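Local coordinates for protein cypemycin cysteine dehydrogenase (decarboxylating) (Streptomyces sp, PDB 6JDD) that catalyses the FAD-dependent oxidative decarboxylation of the C-terminal cysteine of the precursor peptide in biosynthesis of the linaridin cypemycin, at residues Val15-His29 with Arg50-Asn62. Residues are numbered along the deposited sequence; the frame is centred on the assembly and turned at random.
Sequences VTGSISAALVPWWIH and RFLAVRALRHLAN. With FAD (flavin-adenine dinucleotide), chain B.
Helix 24-29, carrying Pro25 and Ile28, and helix 54-60, carrying Leu57 and Leu60, run almost parallel, their axes 10.0 Å apart and 5° from alignment. They are successive helices of the Rossmann-like flavoprotein fold, following strands 10-15 and 39-44 of its parallel sheet, and their joint is apolar. Leu60 CD1 lies 3.7 Å from Pro25 CB, while the side chains of Ile28 and Leu57 cross at about a right angle, Ile28 CG1 nearest Leu57 CD2. Leu57 also rests on Val42 and Val44 of strand 39-44, so helix 54-60 packs against the sheet as well as against its partner helix. Nearer the FAD, Leu52 packs against the turn at Ala21: its CG stands between backbone N and carbonyl carbon (chi1 62°), and its CD2 lies 3.3 Å from Ala21 O and meets Val15 CG1 tip to tip at 3.8 Å. Phe51 belongs to the FAD pocket. Ile19 CA lies over one face of its ring, offset toward the rim, Gly17 O approaches the edge, and CZ is 3.6 Å from FAD C7, on the flavin's dimethylbenzene end. Gly17, centre of an inverse gamma turn, makes two hydrogen bonds to the cofactor: its N donates to the phosphate oxygen O2P (2.8 Å, 138° at the hydrogen), and its O accepts from the ribityl hydroxyl O2' at 2.6 Å.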
ATOM      1  N   VAL A  15      21.020  13.715 -19.026  1.00 33.23           N
ATOM      2  CA  VAL A  15      19.811  14.571 -19.183  1.00 35.71           C
ATOM      3  C   VAL A  15      19.359  15.012 -17.799  1.00 35.75           C
ATOM      4  O   VAL A  15      19.155  14.130 -16.944  1.00 36.73           O
ATOM      5  CB  VAL A  15      18.691  13.812 -19.911  1.00 36.08           C
ATOM      6  CG1 VAL A  15      17.498  14.723 -20.230  1.00 34.45           C
ATOM      7  CG2 VAL A  15      19.220  13.112 -21.158  1.00 33.15           C
ATOM      8  N   THR A  16      19.142  16.312 -17.596  1.00 38.80           N
ATOM      9  CA  THR A  16      18.804  16.898 -16.267  1.00 36.30           C
ATOM     10  C   THR A  16      17.491  17.669 -16.393  1.00 33.69           C
ATOM     11  O   THR A  16      17.073  17.906 -17.475  1.00 35.86           O
ATOM     12  CB  THR A  16      19.957  17.755 -15.698  1.00 34.72           C
ATOM     13  OG1 THR A  16      20.025  19.018 -16.374  1.00 35.90           O
ATOM     14  CG2 THR A  16      21.313  17.064 -15.729  1.00 29.99           C
ATOM     15  N   GLY A  17      16.917  18.070 -15.258  1.00 39.03           N
ATOM     16  CA  GLY A  17      15.502  18.438 -15.055  1.00 36.56           C
ATOM     17  C   GLY A  17      15.178  19.849 -15.469  1.00 38.62           C
ATOM     18  O   GLY A  17      14.666  20.647 -14.660  1.00 44.29           O
ATOM     19  N   SER A  18      15.348  20.148 -16.726  1.00 39.19           N
ATOM     20  CA  SER A  18      14.714  21.356 -17.274  1.00 44.34           C
ATOM     21  C   SER A  18      13.676  20.917 -18.299  1.00 44.00           C
ATOM     22  O   SER A  18      13.742  19.777 -18.835  1.00 43.69           O
ATOM     23  CB  SER A  18      15.748  22.303 -17.812  1.00 46.80           C
ATOM     24  OG  SER A  18      16.443  21.749 -18.896  1.00 48.57           O
ATOM     25  N   ILE A  19      12.731  21.797 -18.569  1.00 45.78           N
ATOM     26  CA  ILE A  19      11.640  21.518 -19.537  1.00 48.57           C
ATOM     27  C   ILE A  19      12.267  21.148 -20.896  1.00 48.23           C
ATOM     28  O   ILE A  19      11.702  20.278 -21.578  1.00 51.01           O
ATOM     29  CB  ILE A  19      10.644  22.693 -19.557  1.00 51.26           C
ATOM     30  CG1 ILE A  19       9.386  22.309 -20.323  1.00 52.73           C
ATOM     31  CG2 ILE A  19      11.288  23.960 -20.077  1.00 54.65           C
ATOM     32  CD1 ILE A  19       8.635  21.204 -19.600  1.00 68.01           C
ATOM     33  N   SER A  20      13.459  21.638 -21.234  1.00 41.63           N
ATOM     34  CA  SER A  20      14.201  21.207 -22.451  1.00 45.30           C
ATOM     35  C   SER A  20      14.412  19.688 -22.462  1.00 45.11           C
ATOM     36  O   SER A  20      14.685  19.148 -23.521  1.00 44.68           O
ATOM     37  CB  SER A  20      15.516  21.904 -22.597  1.00 43.48           C
ATOM     38  OG  SER A  20      15.351  23.306 -22.621  1.00 51.71           O
ATOM     39  N   ALA A  21      14.370  18.998 -21.329  1.00 44.58           N
ATOM     40  CA  ALA A  21      14.574  17.533 -21.354  1.00 42.00           C
ATOM     41  C   ALA A  21      13.469  16.904 -22.192  1.00 40.09           C
ATOM     42  O   ALA A  21      13.752  15.935 -22.817  1.00 39.57           O
ATOM     43  CB  ALA A  21      14.617  16.952 -19.975  1.00 39.13           C
ATOM     44  N   ALA A  22      12.278  17.501 -22.218  1.00 43.07           N
ATOM     45  CA  ALA A  22      11.134  17.014 -23.027  1.00 47.15           C
ATOM     46  C   ALA A  22      11.517  16.940 -24.523  1.00 48.50           C
ATOM     47  O   ALA A  22      10.940  16.066 -25.222  1.00 45.59           O
ATOM     48  CB  ALA A  22       9.919  17.873 -22.824  1.00 42.65           C
ATOM     49  N   LEU A  23      12.446  17.792 -24.968  1.00 43.00           N
ATOM     50  CA  LEU A  23      12.898  17.912 -26.376  1.00 40.18           C
ATOM     51  C   LEU A  23      14.067  16.968 -26.690  1.00 43.24           C
ATOM     52  O   LEU A  23      14.386  16.832 -27.853  1.00 42.75           O
ATOM     53  CB  LEU A  23      13.342  19.345 -26.626  1.00 43.62           C
ATOM     54  CG  LEU A  23      12.258  20.305 -27.084  1.00 49.87           C
ATOM     55  CD1 LEU A  23      11.026  20.204 -26.224  1.00 53.41           C
ATOM     56  CD2 LEU A  23      12.783  21.735 -27.051  1.00 53.75           C
ATOM     57  N   VAL A  24      14.681  16.331 -25.695  1.00 43.68           N
ATOM     58  CA  VAL A  24      15.893  15.499 -25.883  1.00 38.95           C
ATOM     59  C   VAL A  24      15.561  14.282 -26.734  1.00 44.87           C
ATOM     60  O   VAL A  24      16.355  13.981 -27.606  1.00 42.36           O
ATOM     61  CB  VAL A  24      16.524  15.129 -24.534  1.00 40.02           C
ATOM     62  CG1 VAL A  24      17.639  14.104 -24.658  1.00 39.44           C
ATOM     63  CG2 VAL A  24      17.060  16.374 -23.893  1.00 43.78           C
ATOM     64  N   PRO A  25      14.450  13.518 -26.533  1.00 51.23           N
ATOM     65  CA  PRO A  25      14.177  12.357 -27.392  1.00 51.69           C
ATOM     66  C   PRO A  25      14.159  12.690 -28.895  1.00 46.05           C
ATOM     67  O   PRO A  25      14.685  11.918 -29.674  1.00 43.58           O
ATOM     68  CB  PRO A  25      12.798  11.897 -26.945  1.00 48.65           C
ATOM     69  CG  PRO A  25      12.737  12.344 -25.501  1.00 46.64           C
ATOM     70  CD  PRO A  25      13.428  13.680 -25.491  1.00 41.61           C
ATOM     71  N   TRP A  26      13.630  13.856 -29.259  1.00 47.25           N
ATOM     72  CA  TRP A  26      13.714  14.358 -30.659  1.00 50.20           C
ATOM     73  C   TRP A  26      15.188  14.486 -31.104  1.00 50.64           C
ATOM     74  O   TRP A  26      15.538  13.958 -32.185  1.00 48.82           O
ATOM     75  CB  TRP A  26      12.945  15.675 -30.800  1.00 50.68           C
ATOM     76  CG  TRP A  26      12.801  16.126 -32.213  1.00 56.05           C
ATOM     77  CD1 TRP A  26      11.728  15.927 -33.023  1.00 56.80           C
ATOM     78  CD2 TRP A  26      13.773  16.842 -32.991  1.00 57.03           C
ATOM     79  NE1 TRP A  26      11.959  16.486 -34.248  1.00 56.86           N
ATOM     80  CE2 TRP A  26      13.203  17.049 -34.262  1.00 54.32           C
ATOM     81  CE3 TRP A  26      15.051  17.333 -32.733  1.00 60.07           C
ATOM     82  CZ2 TRP A  26      13.862  17.717 -35.283  1.00 54.62           C
ATOM     83  CZ3 TRP A  26      15.709  18.013 -33.738  1.00 63.01           C
ATOM     84  CH2 TRP A  26      15.115  18.206 -34.989  1.00 60.42           C
ATOM     85  N   TRP A  27      16.026  15.144 -30.306  1.00 48.06           N
ATOM     86  CA  TRP A  27      17.477  15.297 -30.599  1.00 49.58           C
ATOM     87  C   TRP A  27      18.221  13.958 -30.595  1.00 46.12           C
ATOM     88  O   TRP A  27      19.104  13.778 -31.423  1.00 47.85           O
ATOM     89  CB  TRP A  27      18.101  16.259 -29.604  1.00 48.48           C
ATOM     90  CG  TRP A  27      17.748  17.656 -29.949  1.00 43.92           C
ATOM     91  CD1 TRP A  27      16.829  18.459 -29.344  1.00 43.95           C
ATOM     92  CD2 TRP A  27      18.255  18.374 -31.072  1.00 44.16           C
ATOM     93  NE1 TRP A  27      16.757  19.663 -29.990  1.00 44.05           N
ATOM     94  CE2 TRP A  27      17.631  19.640 -31.057  1.00 50.41           C
ATOM     95  CE3 TRP A  27      19.179  18.073 -32.068  1.00 48.57           C
ATOM     96  CZ2 TRP A  27      17.926  20.622 -32.005  1.00 48.52           C
ATOM     97  CZ3 TRP A  27      19.452  19.039 -33.018  1.00 56.12           C
ATOM     98  CH2 TRP A  27      18.840  20.300 -32.978  1.00 48.12           C
ATOM     99  N   ILE A  28      17.934  13.057 -29.666  1.00 44.66           N
ATOM    100  CA  ILE A  28      18.528  11.686 -29.699  1.00 47.16           C
ATOM    101  C   ILE A  28      18.118  11.010 -31.019  1.00 53.71           C
ATOM    102  O   ILE A  28      18.998  10.444 -31.690  1.00 55.79           O
ATOM    103  CB  ILE A  28      18.119  10.832 -28.482  1.00 47.21           C
ATOM    104  CG1 ILE A  28      18.540  11.465 -27.150  1.00 50.21           C
ATOM    105  CG2 ILE A  28      18.657   9.403 -28.631  1.00 48.31           C
ATOM    106  CD1 ILE A  28      20.021  11.557 -26.961  1.00 52.54           C
ATOM    107  N   HIS A  29      16.840  11.070 -31.400  1.00 51.78           N
ATOM    108  CA  HIS A  29      16.355  10.497 -32.677  1.00 49.36           C
ATOM    109  C   HIS A  29      17.150  11.113 -33.834  1.00 51.73           C
ATOM    110  O   HIS A  29      17.647  10.349 -34.657  1.00 53.11           O
ATOM    111  CB  HIS A  29      14.854  10.714 -32.807  1.00 49.93           C
ATOM    112  CG  HIS A  29      14.312  10.223 -34.107  1.00 65.83           C
ATOM    113  ND1 HIS A  29      14.300   8.868 -34.423  1.00 65.90           N
ATOM    114  CD2 HIS A  29      13.784  10.886 -35.159  1.00 58.33           C
ATOM    115  CE1 HIS A  29      13.779   8.725 -35.603  1.00 59.25           C
ATOM    116  NE2 HIS A  29      13.453   9.942 -36.074  1.00 62.17           N
ATOM    117  N   ARG A  50      10.602  13.496 -14.930  1.00 45.50           N
ATOM    118  CA  ARG A  50       9.255  14.117 -14.822  1.00 48.01           C
ATOM    119  C   ARG A  50       8.934  14.845 -16.123  1.00 50.78           C
ATOM    120  O   ARG A  50       7.805  15.291 -16.237  1.00 49.53           O
ATOM    121  CB  ARG A  50       9.166  15.140 -13.670  1.00 58.15           C
ATOM    122  CG  ARG A  50       9.306  14.558 -12.261  1.00 74.00           C
ATOM    123  CD  ARG A  50       9.266  15.621 -11.141  1.00 89.85           C
ATOM    124  NE  ARG A  50      10.378  16.604 -11.081  1.00119.44           N
ATOM    125  CZ  ARG A  50      11.140  16.910  -9.993  1.00 99.89           C
ATOM    126  NH1 ARG A  50      10.943  16.318  -8.827  1.00 79.72           N
ATOM    127  NH2 ARG A  50      12.117  17.815 -10.069  1.00 82.30           N
ATOM    128  N   PHE A  51       9.922  15.050 -17.005  1.00 49.48           N
ATOM    129  CA  PHE A  51       9.730  15.842 -18.251  1.00 45.61           C
ATOM    130  C   PHE A  51       9.885  14.978 -19.500  1.00 41.31           C
ATOM    131  O   PHE A  51       9.491  15.432 -20.587  1.00 42.92           O
ATOM    132  CB  PHE A  51      10.667  17.043 -18.288  1.00 48.65           C
ATOM    133  CG  PHE A  51      10.388  18.057 -17.203  1.00 56.11           C
ATOM    134  CD1 PHE A  51       9.091  18.479 -16.927  1.00 56.91           C
ATOM    135  CD2 PHE A  51      11.430  18.590 -16.448  1.00 50.61           C
ATOM    136  CE1 PHE A  51       8.853  19.412 -15.930  1.00 63.42           C
ATOM    137  CE2 PHE A  51      11.192  19.500 -15.434  1.00 52.57           C
ATOM    138  CZ  PHE A  51       9.904  19.908 -15.179  1.00 62.67           C
ATOM    139  N   LEU A  52      10.424  13.776 -19.346  1.00 39.88           N
ATOM    140  CA  LEU A  52      10.469  12.806 -20.461  1.00 45.94           C
ATOM    141  C   LEU A  52      10.252  11.394 -19.926  1.00 45.13           C
ATOM    142  O   LEU A  52      10.172  11.231 -18.715  1.00 45.95           O
ATOM    143  CB  LEU A  52      11.778  12.953 -21.225  1.00 40.66           C
ATOM    144  CG  LEU A  52      13.054  12.684 -20.453  1.00 46.27           C
ATOM    145  CD1 LEU A  52      13.168  11.227 -20.076  1.00 52.92           C
ATOM    146  CD2 LEU A  52      14.241  13.059 -21.317  1.00 44.91           C
ATOM    147  N   ALA A  53      10.124  10.420 -20.822  1.00 43.42           N
ATOM    148  CA  ALA A  53       9.944   9.012 -20.451  1.00 45.76           C
ATOM    149  C   ALA A  53      11.251   8.270 -20.746  1.00 45.65           C
ATOM    150  O   ALA A  53      11.685   8.230 -21.918  1.00 46.93           O
ATOM    151  CB  ALA A  53       8.751   8.469 -21.191  1.00 40.94           C
ATOM    152  N   VAL A  54      11.830   7.655 -19.717  1.00 45.27           N
ATOM    153  CA  VAL A  54      13.066   6.846 -19.899  1.00 48.07           C
ATOM    154  C   VAL A  54      12.794   5.736 -20.923  1.00 48.30           C
ATOM    155  O   VAL A  54      13.732   5.389 -21.690  1.00 44.77           O
ATOM    156  CB  VAL A  54      13.544   6.299 -18.548  1.00 44.92           C
ATOM    157  CG1 VAL A  54      14.739   5.389 -18.709  1.00 48.69           C
ATOM    158  CG2 VAL A  54      13.887   7.451 -17.635  1.00 46.01           C
ATOM    159  N   ARG A  55      11.585   5.166 -20.888  1.00 52.95           N
ATOM    160  CA  ARG A  55      11.195   4.051 -21.793  1.00 53.62           C
ATOM    161  C   ARG A  55      11.428   4.456 -23.253  1.00 44.32           C
ATOM    162  O   ARG A  55      11.986   3.637 -24.010  1.00 43.49           O
ATOM    163  CB  ARG A  55       9.731   3.664 -21.561  1.00 59.64           C
ATOM    164  CG  ARG A  55       9.540   2.255 -21.016  1.00 69.98           C
ATOM    165  CD  ARG A  55       8.076   1.894 -20.852  1.00 74.08           C
ATOM    166  NE  ARG A  55       7.630   2.009 -19.471  1.00 78.33           N
ATOM    167  CZ  ARG A  55       7.178   3.128 -18.916  1.00 55.81           C
ATOM    168  NH1 ARG A  55       6.794   3.131 -17.651  1.00 48.27           N
ATOM    169  NH2 ARG A  55       7.113   4.239 -19.627  1.00 44.80           N
ATOM    170  N   ALA A  56      11.013   5.670 -23.623  1.00 39.72           N
ATOM    171  CA  ALA A  56      11.167   6.152 -25.006  1.00 45.27           C
ATOM    172  C   ALA A  56      12.665   6.196 -25.390  1.00 50.65           C
ATOM    173  O   ALA A  56      13.005   5.813 -26.535  1.00 47.28           O
ATOM    174  CB  ALA A  56      10.478   7.485 -25.154  1.00 52.36           C
ATOM    175  N   LEU A  57      13.548   6.576 -24.470  1.00 47.40           N
ATOM    176  CA  LEU A  57      15.001   6.630 -24.742  1.00 49.07           C
ATOM    177  C   LEU A  57      15.542   5.206 -24.917  1.00 46.02           C
ATOM    178  O   LEU A  57      16.459   5.007 -25.729  1.00 49.78           O
ATOM    179  CB  LEU A  57      15.720   7.345 -23.591  1.00 48.96           C
ATOM    180  CG  LEU A  57      15.409   8.823 -23.413  1.00 46.91           C
ATOM    181  CD1 LEU A  57      15.935   9.308 -22.072  1.00 50.70           C
ATOM    182  CD2 LEU A  57      15.983   9.660 -24.526  1.00 50.32           C
ATOM    183  N   ARG A  58      15.056   4.261 -24.122  1.00 50.75           N
ATOM    184  CA  ARG A  58      15.483   2.855 -24.299  1.00 51.46           C
ATOM    185  C   ARG A  58      15.230   2.446 -25.757  1.00 49.37           C
ATOM    186  O   ARG A  58      16.010   1.649 -26.260  1.00 52.92           O
ATOM    187  CB  ARG A  58      14.760   1.908 -23.346  1.00 46.98           C
ATOM    188  CG  ARG A  58      15.261   1.969 -21.922  1.00 54.28           C
ATOM    189  CD  ARG A  58      14.523   1.006 -21.020  1.00 53.53           C
ATOM    190  NE  ARG A  58      14.512   1.545 -19.670  1.00 55.81           N
ATOM    191  CZ  ARG A  58      15.610   1.709 -18.916  1.00 63.40           C
ATOM    192  NH1 ARG A  58      15.494   2.214 -17.690  1.00 69.52           N
ATOM    193  NH2 ARG A  58      16.812   1.350 -19.376  1.00 56.56           N
ATOM    194  N   HIS A  59      14.178   2.950 -26.403  1.00 48.91           N
ATOM    195  CA  HIS A  59      13.865   2.649 -27.829  1.00 47.16           C
ATOM    196  C   HIS A  59      14.726   3.519 -28.750  1.00 53.96           C
ATOM    197  O   HIS A  59      15.297   2.991 -29.690  1.00 54.22           O
ATOM    198  CB  HIS A  59      12.354   2.760 -28.122  1.00 50.02           C
ATOM    199  CG  HIS A  59      11.573   1.707 -27.404  1.00 59.53           C
ATOM    200  ND1 HIS A  59      11.590   0.381 -27.813  1.00 58.12           N
ATOM    201  CD2 HIS A  59      10.837   1.751 -26.256  1.00 62.27           C
ATOM    202  CE1 HIS A  59      10.887  -0.343 -26.943  1.00 73.53           C
ATOM    203  NE2 HIS A  59      10.402   0.478 -25.975  1.00 65.69           N
ATOM    204  N   LEU A  60      14.853   4.813 -28.493  1.00 51.03           N
ATOM    205  CA  LEU A  60      15.513   5.700 -29.473  1.00 45.29           C
ATOM    206  C   LEU A  60      17.037   5.567 -29.395  1.00 48.34           C
ATOM    207  O   LEU A  60      17.674   5.798 -30.404  1.00 52.35           O
ATOM    208  CB  LEU A  60      15.057   7.130 -29.201  1.00 48.23           C
ATOM    209  CG  LEU A  60      13.555   7.346 -29.363  1.00 49.90           C
ATOM    210  CD1 LEU A  60      13.089   8.651 -28.728  1.00 43.49           C
ATOM    211  CD2 LEU A  60      13.165   7.292 -30.834  1.00 44.30           C
ATOM    212  N   ALA A  61      17.599   5.221 -28.239  1.00 54.72           N
ATOM    213  CA  ALA A  61      19.059   5.168 -28.024  1.00 51.75           C
ATOM    214  C   ALA A  61      19.532   3.732 -28.164  1.00 47.56           C
ATOM    215  O   ALA A  61      18.888   2.862 -27.622  1.00 54.73           O
ATOM    216  CB  ALA A  61      19.404   5.718 -26.659  1.00 50.06           C
ATOM    217  N   ASN A  62      20.684   3.531 -28.774  1.00 50.85           N
ATOM    218  CA  ASN A  62      21.224   2.184 -29.057  1.00 49.14           C
ATOM    219  C   ASN A  62      22.196   1.734 -27.967  1.00 49.05           C
ATOM    220  O   ASN A  62      22.593   0.599 -28.000  1.00 49.70           O
ATOM    221  CB  ASN A  62      21.886   2.154 -30.424  1.00 52.60           C
ATOM    222  CG  ASN A  62      22.916   3.234 -30.611  1.00 52.05           C
ATOM    223  OD1 ASN A  62      22.855   4.285 -30.010  1.00 52.53           O
ATOM    224  ND2 ASN A  62      23.866   2.976 -31.462  1.00 53.25           N
TER
HETATM  225  PA  FAD B 201      18.409  15.579  -9.639  1.00 43.25           P
HETATM  226  O1A FAD B 201      19.150  14.284  -9.572  1.00 46.56           O
HETATM  227  O2A FAD B 201      16.950  15.544  -9.951  1.00 46.21           O
HETATM  228  O5B FAD B 201      18.642  16.395  -8.278  1.00 52.39           O
HETATM  229  C5B FAD B 201      17.700  16.214  -7.191  1.00 51.51           C
HETATM  230  C4B FAD B 201      18.370  16.572  -5.886  1.00 52.59           C
HETATM  231  O4B FAD B 201      18.152  15.502  -4.931  1.00 56.08           O
HETATM  232  C3B FAD B 201      19.891  16.773  -5.944  1.00 49.71           C
HETATM  233  O3B FAD B 201      20.308  17.808  -5.062  1.00 50.11           O
HETATM  234  C2B FAD B 201      20.424  15.408  -5.502  1.00 50.24           C
HETATM  235  O2B FAD B 201      21.722  15.480  -4.952  1.00 54.93           O
HETATM  236  C1B FAD B 201      19.387  15.018  -4.454  1.00 49.48           C
HETATM  237  N9A FAD B 201      19.267  13.580  -4.254  1.00 53.81           N
HETATM  238  C8A FAD B 201      20.251  12.630  -4.382  1.00 67.62           C
HETATM  239  N7A FAD B 201      19.815  11.417  -4.132  1.00 58.48           N
HETATM  240  C5A FAD B 201      18.469  11.581  -3.824  1.00 63.88           C
HETATM  241  C6A FAD B 201      17.454  10.673  -3.469  1.00 58.80           C
HETATM  242  N6A FAD B 201      17.640   9.360  -3.360  1.00 61.90           N
HETATM  243  N1A FAD B 201      16.222  11.181  -3.229  1.00 56.88           N
HETATM  244  C2A FAD B 201      16.040  12.503  -3.341  1.00 64.08           C
HETATM  245  N3A FAD B 201      16.916  13.450  -3.667  1.00 56.96           N
HETATM  246  C4A FAD B 201      18.126  12.913  -3.898  1.00 58.70           C
HETATM  247  N1  FAD B 201      16.369  24.357 -13.467  1.00 40.43           N
HETATM  248  C2  FAD B 201      17.326  24.844 -14.289  1.00 41.08           C
HETATM  249  O2  FAD B 201      18.494  24.955 -13.908  1.00 41.61           O
HETATM  250  N3  FAD B 201      17.052  25.232 -15.563  1.00 44.45           N
HETATM  251  C4  FAD B 201      15.787  25.153 -16.091  1.00 42.70           C
HETATM  252  O4  FAD B 201      15.585  25.513 -17.241  1.00 41.01           O
HETATM  253  C4X FAD B 201      14.762  24.650 -15.265  1.00 43.95           C
HETATM  254  N5  FAD B 201      13.550  24.568 -15.751  1.00 45.33           N
HETATM  255  C5X FAD B 201      12.572  24.076 -14.928  1.00 43.81           C
HETATM  256  C6  FAD B 201      11.264  23.979 -15.434  1.00 40.61           C
HETATM  257  C7  FAD B 201      10.232  23.496 -14.665  1.00 43.69           C
HETATM  258  C7M FAD B 201       8.841  23.406 -15.239  1.00 45.59           C
HETATM  259  C8  FAD B 201      10.489  23.084 -13.334  1.00 45.36           C
HETATM  260  C8M FAD B 201       9.375  22.549 -12.472  1.00 45.15           C
HETATM  261  C9  FAD B 201      11.770  23.173 -12.827  1.00 40.14           C
HETATM  262  C9A FAD B 201      12.830  23.666 -13.605  1.00 40.89           C
HETATM  263  N10 FAD B 201      14.134  23.770 -13.124  1.00 39.11           N
HETATM  264  C10 FAD B 201      15.142  24.263 -13.931  1.00 42.86           C
HETATM  265  C1' FAD B 201      14.442  23.352 -11.745  1.00 37.97           C
HETATM  266  C2' FAD B 201      15.079  21.976 -11.694  1.00 39.74           C
HETATM  267  O2' FAD B 201      14.140  20.996 -12.126  1.00 40.44           O
HETATM  268  C3' FAD B 201      15.548  21.640 -10.277  1.00 39.69           C
HETATM  269  O3' FAD B 201      16.638  22.486  -9.928  1.00 42.17           O
HETATM  270  C4' FAD B 201      15.969  20.179 -10.099  1.00 39.62           C
HETATM  271  O4' FAD B 201      16.367  19.957  -8.745  1.00 39.25           O
HETATM  272  C5' FAD B 201      17.099  19.787 -11.023  1.00 41.66           C
HETATM  273  O5' FAD B 201      17.572  18.458 -10.673  1.00 42.42           O
HETATM  274  P   FAD B 201      18.603  17.711 -11.649  1.00 39.13           P
HETATM  275  O1P FAD B 201      19.725  18.646 -11.955  1.00 40.26           O
HETATM  276  O2P FAD B 201      17.833  17.113 -12.780  1.00 38.57           O
HETATM  277  O3P FAD B 201      19.140  16.536 -10.698  1.00 44.87           O